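Local atomic coordinates of dihydrodipicolinate synthase family protein (Sinorhizobium meliloti, PDB entry 4DNH), a protein that is of unknown function but folds as a TIM barrel related to the dihydrodipicolinate synthase family, which makes an enzymatic role plausible. Residues 91-96 with 140-145; 98-103 with 115-120; 145-150 with 181-186. All blocks are in the same frame, centred on the assembly; numbering follows the deposited sequence.

Interaction 1. Residues 91-96 with 140-145; sequences LGWPEA and ESQIEA
Trp93 and Gln142 bring their CA atoms to 8.6 Å of each other, where the first turn of helix 93-108 faces the later half of helix 132-148. These are two successive outer helices of a TIM barrel, and Gly92 occupies the N-cap position of the first, with Ala96 N hydrogen-bonded back to Gly92 O. The gap between the backbones is filled mainly by one indole and one amide. Trp93 carries CG anti to its backbone nitrogen (chi1 168°), which sends the ring out across the groove toward helix 132-148. Gln142 comes from the other side, its chain extended beyond CG, and the two side chains overlap head to tail. Ring and amide planes are only 4° apart, a stack in which Gln142 CD lies 3.6 Å above the indole plane of Trp93, displaced from the middle of the ring system. Nearer its own helix, CG of Gln142 makes a CH-pi contact 3.8 Å from the centroid of the six-membered ring, so the aliphatic and amide parts share one face. No hydrogen bond crosses here; the amide spends its polarity on the neighbouring loop. OE1 accepts from Gly120 N, while NE2 is hydrogen-bonded to His123 ND1 and Asp122 OD1, and these partners should fix the rotation of the amide and hold it flat against the indole. The His123 ring also meets Trp93, with the planes at about 35°. One helical turn beyond Ser141, the methyl CB of Ala145 closes the edge of the ring in its plane, 3.9 Å from Trp93 CZ2.

Interaction 2. Residues 98-103 with 115-120; sequences ELIRRS and IACGAG
Ile100 sets CG1 anti to its carbonyl carbon (chi1 -69°) and CG2 anti to the backbone nitrogen, and continues extended to CD1, so both branches can lie against strand 115-119. Cys117 answers with SG anti to its own carbonyl carbon. The outcome is a small apolar contact between the two side chains: CG2 of Ile100 rests 3.7 Å from Cys117 SG, while CD1 of Ile100 lies 3.8 Å from Cys117 CB. Reaching further along the strand, Ile100 CD1 also comes to 3.6 Å from the carbonyl oxygen Gly118 O. The methyl packs against that oxygen, whose hydrogen bond comes from Arg87 NH2.

Toward the start of the strand, Ile115 presents CD1 to the helix and meets Ser103 at CB, 3.7 Å away. The serine thus turns its methylene to the isoleucine, and its buried OG is satisfied by Glu80 OE2 of strand 77-80. On the helix itself, Glu98 holds two arginines in a salt-bridge network. Arg102 NE stands 2.9 Å from Glu98 OE2, which it meets from above the carboxylate plane, 58° out of it, and Arg101 NH1 also pairs with this carboxylate.

Helix and strand run nearly antiparallel, 166° between their directions and 9.4 Å between axes, as expected for the returning half of the beta-alpha-beta crossover made by strand 77-80, helix 93-108 and strand 115-119 in the barrel. Helix 61-73 packs against Leu99 and Ser103, Ile146 of helix 132-148 reaches both Ile100 and Cys117, and the strand hydrogen-bonds through its backbone to strands 77-80 and 153-155.

Interaction 3. Residues 145-150 with 181-186; sequences AIEAEG and QVKEPV
Glu147 reaches across to Lys183 and accepts the lysine's backbone N-H in the hydrogen bond that joins the two segments: Lys183 N to Glu147 OE2, 2.9 Å with an angle of 157° at the hydrogen. This ties the end of one outer helix of the TIM barrel, 132-148, to the loop that carries the chain from helix 168-181 into strand 186-191. The donor arrives on the syn side of the carboxylate, 24° out of its plane, and is therefore close to where a carboxylate oxygen accepts well.

The same oxygen is packed by carbon: Lys183 CB lies 3.4 Å from Glu147 OE2, and Val182 CG1 comes to 3.5 Å of it. OE2 thus takes one N-H across the contact and is flanked by two aliphatic carbons. The side chains of Glu147 and Lys183 cross obliquely, and the lysine, bent at chi2 and chi3, leaves NZ 4.3 Å from Glu147 OE1, beyond a salt bridge, though the opposite charges probably still attract.

Further out, Glu147 reaches the loop because CG stands anti to its carbonyl carbon (chi1 -74°) and the chain is extended beyond it. It also touches Ile153 of strand 153-155, while Val182 O is hydrogen-bonded to Lys225 NZ. Beyond Val182 the chain enters strand 186-191 at Val186, whose backbone hydrogen-bonds to Lys225 and Gly228. The helix is ended by a Schellman motif with Gly150, at positive phi, as its C-prime residue: Gly151 N returns to Ile146 O, and Gly150 N hydrogen-bonds to Glu147 O at 2.9 Å.

How the interactions relate
Following the chain, helix 93-108 opens interaction 1 at its first turn and interaction 2 just after. Interaction 2 closes first, when strand 115-119 returns beside the helix, and this short loop lies within the longer one that interaction 1 completes at 140-145 on helix 132-148. Interaction 3 then starts from that same helix, Ala145 being shared, and closes at 181-186 before strand 186-191. Nothing crosses. Besides the amide that links interactions 1 and 2, Ile143 in 140-145 and Ile146 in 145-150 both pack on Ala119 of interaction 2. Together the three tie successive beta-alpha units of one side of the barrel, strand to helix and helix to helix.

Interaction 1. Residues 91-96 with 140-145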
ATOM      1  N   LEU A  91     -12.076  -2.445   6.421  1.00 39.40           N
ATOM      2  CA  LEU A  91     -11.570  -1.825   7.635  1.00 37.48           C
ATOM      3  C   LEU A  91     -12.283  -0.506   7.879  1.00 37.98           C
ATOM      4  O   LEU A  91     -11.982   0.482   7.237  1.00 41.02           O
ATOM      5  CB  LEU A  91     -10.056  -1.622   7.540  1.00 37.48           C
ATOM      6  CG  LEU A  91      -9.385  -1.185   8.852  1.00 38.19           C
ATOM      7  CD1 LEU A  91      -9.203  -2.380   9.757  1.00 39.52           C
ATOM      8  CD2 LEU A  91      -8.048  -0.502   8.630  1.00 36.85           C
ATOM      9  N   GLY A  92     -13.249  -0.488   8.787  1.00 38.92           N
ATOM     10  CA  GLY A  92     -13.968   0.749   9.078  1.00 40.66           C
ATOM     11  C   GLY A  92     -13.071   1.786   9.746  1.00 46.35           C
ATOM     12  O   GLY A  92     -11.922   1.498  10.138  1.00 46.92           O
ATOM     13  N   TRP A  93     -13.594   2.999   9.877  1.00 47.43           N
ATOM     14  CA  TRP A  93     -12.891   4.064  10.570  1.00 45.55           C
ATOM     15  C   TRP A  93     -12.561   3.715  12.010  1.00 45.24           C
ATOM     16  O   TRP A  93     -11.432   3.908  12.428  1.00 43.39           O
ATOM     17  CB  TRP A  93     -13.661   5.373  10.445  1.00 45.44           C
ATOM     18  CG  TRP A  93     -13.172   6.483  11.350  1.00 47.58           C
ATOM     19  CD1 TRP A  93     -13.931   7.253  12.217  1.00 48.77           C
ATOM     20  CD2 TRP A  93     -11.794   6.995  11.498  1.00 46.83           C
ATOM     21  NE1 TRP A  93     -13.153   8.166  12.874  1.00 48.53           N
ATOM     22  CE2 TRP A  93     -11.865   8.066  12.496  1.00 47.30           C
ATOM     23  CE3 TRP A  93     -10.558   6.675  10.936  1.00 45.62           C
ATOM     24  CZ2 TRP A  93     -10.741   8.781  12.896  1.00 46.64           C
ATOM     25  CZ3 TRP A  93      -9.430   7.394  11.353  1.00 45.48           C
ATOM     26  CH2 TRP A  93      -9.524   8.425  12.310  1.00 46.66           C
ATOM     27  N   PRO A  94     -13.524   3.172  12.787  1.00 48.03           N
ATOM     28  CA  PRO A  94     -13.183   2.846  14.190  1.00 47.02           C
ATOM     29  C   PRO A  94     -11.944   1.951  14.349  1.00 46.82           C
ATOM     30  O   PRO A  94     -11.068   2.226  15.177  1.00 47.36           O
ATOM     31  CB  PRO A  94     -14.444   2.122  14.689  1.00 44.31           C
ATOM     32  CG  PRO A  94     -15.544   2.758  13.904  1.00 45.11           C
ATOM     33  CD  PRO A  94     -14.964   2.948  12.521  1.00 46.82           C
ATOM     34  N   GLU A  95     -11.881   0.896  13.548  1.00 46.90           N
ATOM     35  CA  GLU A  95     -10.753  -0.018  13.548  1.00 46.05           C
ATOM     36  C   GLU A  95      -9.490   0.630  12.969  1.00 44.42           C
ATOM     37  O   GLU A  95      -8.390   0.333  13.411  1.00 43.73           O
ATOM     38  CB  GLU A  95     -11.101  -1.263  12.747  1.00 46.16           C
ATOM     39  CG  GLU A  95     -12.201  -2.108  13.362  1.00 49.24           C
ATOM     40  CD  GLU A  95     -13.605  -1.562  13.119  1.00 53.94           C
ATOM     41  OE1 GLU A  95     -13.889  -0.988  12.034  1.00 50.26           O
ATOM     42  OE2 GLU A  95     -14.439  -1.725  14.034  1.00 61.61           O
ATOM     43  N   ALA A  96      -9.667   1.513  11.986  1.00 43.60           N
ATOM     44  CA  ALA A  96      -8.568   2.268  11.390  1.00 40.25           C
ATOM     45  C   ALA A  96      -7.944   3.244  12.399  1.00 40.36           C
ATOM     46  O   ALA A  96      -6.723   3.326  12.510  1.00 39.02           O
ATOM     47  CB  ALA A  96      -9.030   3.002  10.136  1.00 36.97           C
ATOM     48  N   GLU A 140     -11.746  16.925   9.070  1.00 63.79           N
ATOM     49  CA  GLU A 140     -11.158  17.474  10.284  1.00 67.90           C
ATOM     50  C   GLU A 140     -11.326  16.541  11.485  1.00 63.41           C
ATOM     51  O   GLU A 140     -10.442  16.472  12.349  1.00 60.53           O
ATOM     52  CB  GLU A 140     -11.619  18.919  10.563  1.00 74.85           C
ATOM     53  CG  GLU A 140     -13.076  19.126  10.949  1.00 83.57           C
ATOM     54  CD  GLU A 140     -13.430  20.607  11.060  1.00 93.65           C
ATOM     55  OE1 GLU A 140     -13.528  21.114  12.205  1.00 96.35           O
ATOM     56  OE2 GLU A 140     -13.592  21.269  10.004  1.00 91.25           O
ATOM     57  N   SER A 141     -12.433  15.798  11.513  1.00 60.85           N
ATOM     58  CA  SER A 141     -12.685  14.852  12.590  1.00 58.55           C
ATOM     59  C   SER A 141     -11.556  13.817  12.651  1.00 57.28           C
ATOM     60  O   SER A 141     -10.952  13.607  13.709  1.00 58.11           O
ATOM     61  CB  SER A 141     -14.043  14.179  12.391  1.00 60.18           C
ATOM     62  OG  SER A 141     -14.360  13.303  13.454  1.00 59.63           O
ATOM     63  N   GLN A 142     -11.255  13.202  11.510  1.00 54.84           N
ATOM     64  CA  GLN A 142     -10.205  12.186  11.431  1.00 52.07           C
ATOM     65  C   GLN A 142      -8.817  12.788  11.591  1.00 54.31           C
ATOM     66  O   GLN A 142      -7.974  12.221  12.295  1.00 57.09           O
ATOM     67  CB  GLN A 142     -10.268  11.402  10.120  1.00 48.33           C
ATOM     68  CG  GLN A 142     -11.591  10.722   9.821  1.00 46.84           C
ATOM     69  CD  GLN A 142     -11.431   9.548   8.867  1.00 45.04           C
ATOM     70  OE1 GLN A 142     -10.331   9.252   8.392  1.00 42.35           O
ATOM     71  NE2 GLN A 142     -12.535   8.874   8.579  1.00 45.14           N
ATOM     72  N   ILE A 143      -8.576  13.920  10.925  1.00 54.43           N
ATOM     73  CA  ILE A 143      -7.300  14.646  11.046  1.00 55.12           C
ATOM     74  C   ILE A 143      -6.985  14.993  12.505  1.00 57.05           C
ATOM     75  O   ILE A 143      -5.863  14.784  12.962  1.00 59.23           O
ATOM     76  CB  ILE A 143      -7.266  15.914  10.150  1.00 54.35           C
ATOM     77  CG1 ILE A 143      -7.033  15.507   8.697  1.00 52.48           C
ATOM     78  CG2 ILE A 143      -6.202  16.915  10.609  1.00 53.61           C
ATOM     79  CD1 ILE A 143      -7.488  16.536   7.689  1.00 52.61           C
ATOM     80  N   GLU A 144      -7.974  15.509  13.230  1.00 57.06           N
ATOM     81  CA  GLU A 144      -7.771  15.883  14.625  1.00 59.18           C
ATOM     82  C   GLU A 144      -7.516  14.654  15.485  1.00 58.16           C
ATOM     83  O   GLU A 144      -6.628  14.661  16.339  1.00 59.13           O
ATOM     84  CB  GLU A 144      -8.944  16.711  15.161  1.00 63.13           C
ATOM     85  CG  GLU A 144      -8.902  18.176  14.725  1.00 68.51           C
ATOM     86  CD  GLU A 144     -10.208  18.928  14.973  1.00 73.28           C
ATOM     87  OE1 GLU A 144     -11.238  18.282  15.302  1.00 72.92           O
ATOM     88  OE2 GLU A 144     -10.204  20.176  14.826  1.00 75.01           O
ATOM     89  N   ALA A 145      -8.277  13.592  15.238  1.00 58.18           N
ATOM     90  CA  ALA A 145      -8.062  12.320  15.917  1.00 56.36           C
ATOM     91  C   ALA A 145      -6.617  11.843  15.761  1.00 55.45           C
ATOM     92  O   ALA A 145      -5.974  11.490  16.757  1.00 59.18           O
ATOM     93  CB  ALA A 145      -9.034  11.273  15.408  1.00 55.55           C
TER

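Interaction 2. Residues 98-103 with 115-120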
ATOM      1  N   GLU A  98      -8.122   2.908  15.644  1.00 41.33           N
ATOM      2  CA  GLU A  98      -7.459   2.108  16.665  1.00 43.21           C
ATOM      3  C   GLU A  98      -6.099   1.619  16.176  1.00 42.38           C
ATOM      4  O   GLU A  98      -5.130   1.633  16.922  1.00 41.97           O
ATOM      5  CB  GLU A  98      -8.363   0.966  17.126  1.00 47.60           C
ATOM      6  CG  GLU A  98      -7.791   0.048  18.192  1.00 55.49           C
ATOM      7  CD  GLU A  98      -7.619   0.695  19.562  1.00 65.95           C
ATOM      8  OE1 GLU A  98      -7.668   1.948  19.682  1.00 64.46           O
ATOM      9  OE2 GLU A  98      -7.417  -0.073  20.535  1.00 70.88           O
ATOM     10  N   LEU A  99      -6.012   1.245  14.904  1.00 42.54           N
ATOM     11  CA  LEU A  99      -4.749   0.750  14.351  1.00 40.97           C
ATOM     12  C   LEU A  99      -3.724   1.877  14.318  1.00 41.16           C
ATOM     13  O   LEU A  99      -2.563   1.699  14.691  1.00 43.13           O
ATOM     14  CB  LEU A  99      -4.978   0.169  12.969  1.00 39.44           C
ATOM     15  CG  LEU A  99      -3.800  -0.358  12.160  1.00 40.71           C
ATOM     16  CD1 LEU A  99      -2.919  -1.304  12.968  1.00 41.80           C
ATOM     17  CD2 LEU A  99      -4.351  -1.050  10.920  1.00 39.43           C
ATOM     18  N   ILE A 100      -4.182   3.049  13.911  1.00 39.73           N
ATOM     19  CA  ILE A 100      -3.367   4.244  13.937  1.00 41.38           C
ATOM     20  C   ILE A 100      -2.852   4.535  15.354  1.00 42.43           C
ATOM     21  O   ILE A 100      -1.667   4.733  15.547  1.00 42.58           O
ATOM     22  CB  ILE A 100      -4.117   5.441  13.310  1.00 40.92           C
ATOM     23  CG1 ILE A 100      -4.259   5.212  11.792  1.00 39.20           C
ATOM     24  CG2 ILE A 100      -3.397   6.749  13.624  1.00 41.48           C
ATOM     25  CD1 ILE A 100      -5.079   6.248  11.049  1.00 38.68           C
ATOM     26  N   ARG A 101      -3.745   4.514  16.335  1.00 44.71           N
ATOM     27  CA  ARG A 101      -3.388   4.723  17.745  1.00 44.98           C
ATOM     28  C   ARG A 101      -2.327   3.731  18.265  1.00 42.99           C
ATOM     29  O   ARG A 101      -1.312   4.149  18.818  1.00 41.32           O
ATOM     30  CB  ARG A 101      -4.651   4.687  18.608  1.00 45.43           C
ATOM     31  CG  ARG A 101      -4.431   4.978  20.080  1.00 46.83           C
ATOM     32  CD  ARG A 101      -5.581   4.429  20.907  1.00 51.64           C
ATOM     33  NE  ARG A 101      -5.078   3.953  22.191  1.00 62.17           N
ATOM     34  CZ  ARG A 101      -5.036   2.681  22.588  1.00 62.75           C
ATOM     35  NH1 ARG A 101      -5.506   1.706  21.823  1.00 59.82           N
ATOM     36  NH2 ARG A 101      -4.538   2.391  23.780  1.00 64.70           N
ATOM     37  N   ARG A 102      -2.554   2.431  18.080  1.00 43.08           N
ATOM     38  CA  ARG A 102      -1.563   1.411  18.477  1.00 43.06           C
ATOM     39  C   ARG A 102      -0.218   1.580  17.761  1.00 44.57           C
ATOM     40  O   ARG A 102       0.828   1.565  18.409  1.00 46.89           O
ATOM     41  CB  ARG A 102      -2.069   0.001  18.206  1.00 42.57           C
ATOM     42  CG  ARG A 102      -3.504  -0.229  18.591  1.00 47.37           C
ATOM     43  CD  ARG A 102      -3.606  -0.836  19.953  1.00 53.93           C
ATOM     44  NE  ARG A 102      -4.910  -1.462  20.142  1.00 57.02           N
ATOM     45  CZ  ARG A 102      -5.092  -2.618  20.769  1.00 52.68           C
ATOM     46  NH1 ARG A 102      -4.044  -3.296  21.243  1.00 46.60           N
ATOM     47  NH2 ARG A 102      -6.321  -3.099  20.906  1.00 53.50           N
ATOM     48  N   SER A 103      -0.244   1.737  16.434  1.00 42.46           N
ATOM     49  CA  SER A 103       0.991   1.892  15.652  1.00 42.96           C
ATOM     50  C   SER A 103       1.838   3.116  16.035  1.00 44.61           C
ATOM     51  O   SER A 103       3.061   3.003  16.164  1.00 45.79           O
ATOM     52  CB  SER A 103       0.699   1.900  14.159  1.00 42.68           C
ATOM     53  OG  SER A 103       0.498   0.579  13.707  1.00 43.61           O
ATOM     54  N   ILE A 115       6.467   6.735  10.001  1.00 41.45           N
ATOM     55  CA  ILE A 115       5.073   6.351   9.943  1.00 39.68           C
ATOM     56  C   ILE A 115       4.233   7.572   9.616  1.00 40.73           C
ATOM     57  O   ILE A 115       4.510   8.680  10.081  1.00 41.88           O
ATOM     58  CB  ILE A 115       4.600   5.646  11.259  1.00 37.75           C
ATOM     59  CG1 ILE A 115       3.092   5.381  11.236  1.00 35.33           C
ATOM     60  CG2 ILE A 115       5.011   6.439  12.508  1.00 37.89           C
ATOM     61  CD1 ILE A 115       2.664   4.204  12.077  1.00 34.70           C
ATOM     62  N   ALA A 116       3.217   7.356   8.787  1.00 41.04           N
ATOM     63  CA  ALA A 116       2.258   8.386   8.441  1.00 40.56           C
ATOM     64  C   ALA A 116       0.920   7.695   8.291  1.00 40.48           C
ATOM     65  O   ALA A 116       0.850   6.543   7.836  1.00 40.48           O
ATOM     66  CB  ALA A 116       2.661   9.095   7.151  1.00 39.85           C
ATOM     67  N   CYS A 117      -0.139   8.411   8.643  1.00 40.71           N
ATOM     68  CA  CYS A 117      -1.419   7.794   8.902  1.00 42.02           C
ATOM     69  C   CYS A 117      -2.492   8.302   7.980  1.00 43.55           C
ATOM     70  O   CYS A 117      -2.692   9.514   7.874  1.00 45.14           O
ATOM     71  CB  CYS A 117      -1.817   8.080  10.342  1.00 46.00           C
ATOM     72  SG  CYS A 117      -0.511   7.603  11.490  1.00 49.83           S
ATOM     73  N   GLY A 118      -3.197   7.372   7.336  1.00 40.60           N
ATOM     74  CA  GLY A 118      -4.267   7.731   6.433  1.00 41.63           C
ATOM     75  C   GLY A 118      -5.453   8.395   7.110  1.00 43.62           C
ATOM     76  O   GLY A 118      -6.093   7.802   7.994  1.00 43.64           O
ATOM     77  N   ALA A 119      -5.747   9.618   6.671  1.00 43.59           N
ATOM     78  CA  ALA A 119      -6.882  10.403   7.164  1.00 45.16           C
ATOM     79  C   ALA A 119      -7.847  10.690   6.021  1.00 48.04           C
ATOM     80  O   ALA A 119      -7.445  11.170   4.945  1.00 48.37           O
ATOM     81  CB  ALA A 119      -6.406  11.705   7.785  1.00 45.89           C
ATOM     82  N   GLY A 120      -9.123  10.401   6.245  1.00 47.66           N
ATOM     83  CA  GLY A 120     -10.085  10.543   5.176  1.00 48.01           C
ATOM     84  C   GLY A 120     -11.479  10.873   5.639  1.00 51.60           C
ATOM     85  O   GLY A 120     -11.685  11.595   6.619  1.00 53.65           O
TER

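Interaction 3. Residues 145-150 with 181-186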
ATOM      1  N   ALA A 145      -8.277  13.592  15.238  1.00 58.18           N
ATOM      2  CA  ALA A 145      -8.062  12.320  15.917  1.00 56.36           C
ATOM      3  C   ALA A 145      -6.617  11.843  15.761  1.00 55.45           C
ATOM      4  O   ALA A 145      -5.974  11.490  16.757  1.00 59.18           O
ATOM      5  CB  ALA A 145      -9.034  11.273  15.408  1.00 55.55           C
ATOM      6  N   ILE A 146      -6.098  11.878  14.532  1.00 50.94           N
ATOM      7  CA  ILE A 146      -4.729  11.423  14.253  1.00 50.30           C
ATOM      8  C   ILE A 146      -3.660  12.319  14.896  1.00 52.27           C
ATOM      9  O   ILE A 146      -2.770  11.834  15.617  1.00 52.02           O
ATOM     10  CB  ILE A 146      -4.476  11.227  12.740  1.00 48.99           C
ATOM     11  CG1 ILE A 146      -5.261  10.019  12.232  1.00 46.51           C
ATOM     12  CG2 ILE A 146      -2.999  10.987  12.474  1.00 50.08           C
ATOM     13  CD1 ILE A 146      -5.725  10.133  10.799  1.00 46.08           C
ATOM     14  N   GLU A 147      -3.763  13.619  14.649  1.00 52.96           N
ATOM     15  CA  GLU A 147      -2.851  14.587  15.237  1.00 53.40           C
ATOM     16  C   GLU A 147      -2.813  14.498  16.758  1.00 53.31           C
ATOM     17  O   GLU A 147      -1.751  14.678  17.355  1.00 52.92           O
ATOM     18  CB  GLU A 147      -3.209  15.995  14.780  1.00 58.24           C
ATOM     19  CG  GLU A 147      -2.805  16.257  13.335  1.00 62.50           C
ATOM     20  CD  GLU A 147      -3.212  17.622  12.816  1.00 67.07           C
ATOM     21  OE1 GLU A 147      -4.094  18.274  13.420  1.00 66.99           O
ATOM     22  OE2 GLU A 147      -2.646  18.037  11.782  1.00 71.11           O
ATOM     23  N   ALA A 148      -3.951  14.194  17.387  1.00 52.89           N
ATOM     24  CA  ALA A 148      -3.979  14.029  18.848  1.00 53.07           C
ATOM     25  C   ALA A 148      -3.093  12.872  19.332  1.00 54.71           C
ATOM     26  O   ALA A 148      -2.677  12.859  20.474  1.00 56.42           O
ATOM     27  CB  ALA A 148      -5.405  13.871  19.369  1.00 51.14           C
ATOM     28  N   GLU A 149      -2.809  11.905  18.466  1.00 56.13           N
ATOM     29  CA  GLU A 149      -1.916  10.798  18.822  1.00 54.35           C
ATOM     30  C   GLU A 149      -0.488  11.061  18.311  1.00 51.99           C
ATOM     31  O   GLU A 149       0.377  10.182  18.340  1.00 49.61           O
ATOM     32  CB  GLU A 149      -2.462   9.472  18.282  1.00 52.92           C
ATOM     33  CG  GLU A 149      -3.892   9.140  18.696  1.00 57.52           C
ATOM     34  CD  GLU A 149      -4.023   8.699  20.154  1.00 64.74           C
ATOM     35  OE1 GLU A 149      -2.998   8.351  20.784  1.00 69.05           O
ATOM     36  OE2 GLU A 149      -5.159   8.696  20.681  1.00 64.00           O
ATOM     37  N   GLY A 150      -0.259  12.284  17.838  1.00 52.80           N
ATOM     38  CA  GLY A 150       1.043  12.698  17.305  1.00 53.17           C
ATOM     39  C   GLY A 150       1.394  12.106  15.953  1.00 53.57           C
ATOM     40  O   GLY A 150       2.553  11.787  15.700  1.00 56.95           O
ATOM     41  N   GLN A 181      -5.586  24.011   7.451  1.00 71.14           N
ATOM     42  CA  GLN A 181      -5.847  23.655   8.843  1.00 71.88           C
ATOM     43  C   GLN A 181      -5.072  22.446   9.385  1.00 71.67           C
ATOM     44  O   GLN A 181      -5.161  22.137  10.577  1.00 74.01           O
ATOM     45  CB  GLN A 181      -7.343  23.491   9.081  1.00 74.93           C
ATOM     46  CG  GLN A 181      -8.044  24.813   9.326  1.00 85.85           C
ATOM     47  CD  GLN A 181      -9.407  24.636   9.959  1.00 96.42           C
ATOM     48  OE1 GLN A 181      -9.551  23.945  10.971  1.00 95.64           O
ATOM     49  NE2 GLN A 181     -10.421  25.262   9.363  1.00103.37           N
ATOM     50  N   VAL A 182      -4.313  21.761   8.532  1.00 69.30           N
ATOM     51  CA  VAL A 182      -3.448  20.675   9.007  1.00 65.92           C
ATOM     52  C   VAL A 182      -2.336  21.320   9.824  1.00 65.88           C
ATOM     53  O   VAL A 182      -2.044  22.498   9.641  1.00 65.60           O
ATOM     54  CB  VAL A 182      -2.827  19.842   7.860  1.00 64.42           C
ATOM     55  CG1 VAL A 182      -2.376  18.480   8.366  1.00 62.99           C
ATOM     56  CG2 VAL A 182      -3.824  19.625   6.748  1.00 65.44           C
ATOM     57  N   LYS A 183      -1.726  20.563  10.729  1.00 66.30           N
ATOM     58  CA  LYS A 183      -0.668  21.124  11.555  1.00 69.54           C
ATOM     59  C   LYS A 183       0.720  20.846  10.986  1.00 67.26           C
ATOM     60  O   LYS A 183       1.648  21.577  11.259  1.00 69.71           O
ATOM     61  CB  LYS A 183      -0.795  20.644  13.002  1.00 72.15           C
ATOM     62  CG  LYS A 183      -0.858  21.797  13.996  1.00 80.87           C
ATOM     63  CD  LYS A 183      -1.994  21.627  15.001  1.00 86.41           C
ATOM     64  CE  LYS A 183      -1.642  20.631  16.103  1.00 88.16           C
ATOM     65  NZ  LYS A 183      -2.800  20.326  16.988  1.00 88.86           N
ATOM     66  N   GLU A 184       0.850  19.794  10.187  1.00 66.09           N
ATOM     67  CA  GLU A 184       2.138  19.391   9.621  1.00 65.88           C
ATOM     68  C   GLU A 184       1.979  19.010   8.147  1.00 64.83           C
ATOM     69  O   GLU A 184       0.866  18.662   7.709  1.00 59.81           O
ATOM     70  CB  GLU A 184       2.733  18.209  10.406  1.00 68.93           C
ATOM     71  CG  GLU A 184       3.240  18.540  11.810  1.00 75.21           C
ATOM     72  CD  GLU A 184       4.551  19.310  11.806  1.00 86.27           C
ATOM     73  OE1 GLU A 184       5.427  19.005  10.969  1.00 93.26           O
ATOM     74  OE2 GLU A 184       4.715  20.221  12.644  1.00 88.52           O
ATOM     75  N   PRO A 185       3.082  19.082   7.367  1.00 68.34           N
ATOM     76  CA  PRO A 185       3.024  18.628   5.977  1.00 67.26           C
ATOM     77  C   PRO A 185       2.359  17.263   5.818  1.00 63.90           C
ATOM     78  O   PRO A 185       2.508  16.382   6.658  1.00 68.05           O
ATOM     79  CB  PRO A 185       4.498  18.588   5.569  1.00 68.64           C
ATOM     80  CG  PRO A 185       5.094  19.727   6.332  1.00 66.49           C
ATOM     81  CD  PRO A 185       4.365  19.760   7.655  1.00 66.92           C
ATOM     82  N   VAL A 186       1.628  17.133   4.723  1.00 61.06           N
ATOM     83  CA  VAL A 186       0.750  16.023   4.417  1.00 54.85           C
ATOM     84  C   VAL A 186       1.223  15.342   3.117  1.00 54.28           C
ATOM     85  O   VAL A 186       1.902  15.965   2.284  1.00 56.43           O
ATOM     86  CB  VAL A 186      -0.680  16.590   4.262  1.00 53.38           C
ATOM     87  CG1 VAL A 186      -1.406  16.059   3.029  1.00 52.07           C
ATOM     88  CG2 VAL A 186      -1.484  16.380   5.528  1.00 52.37           C
TER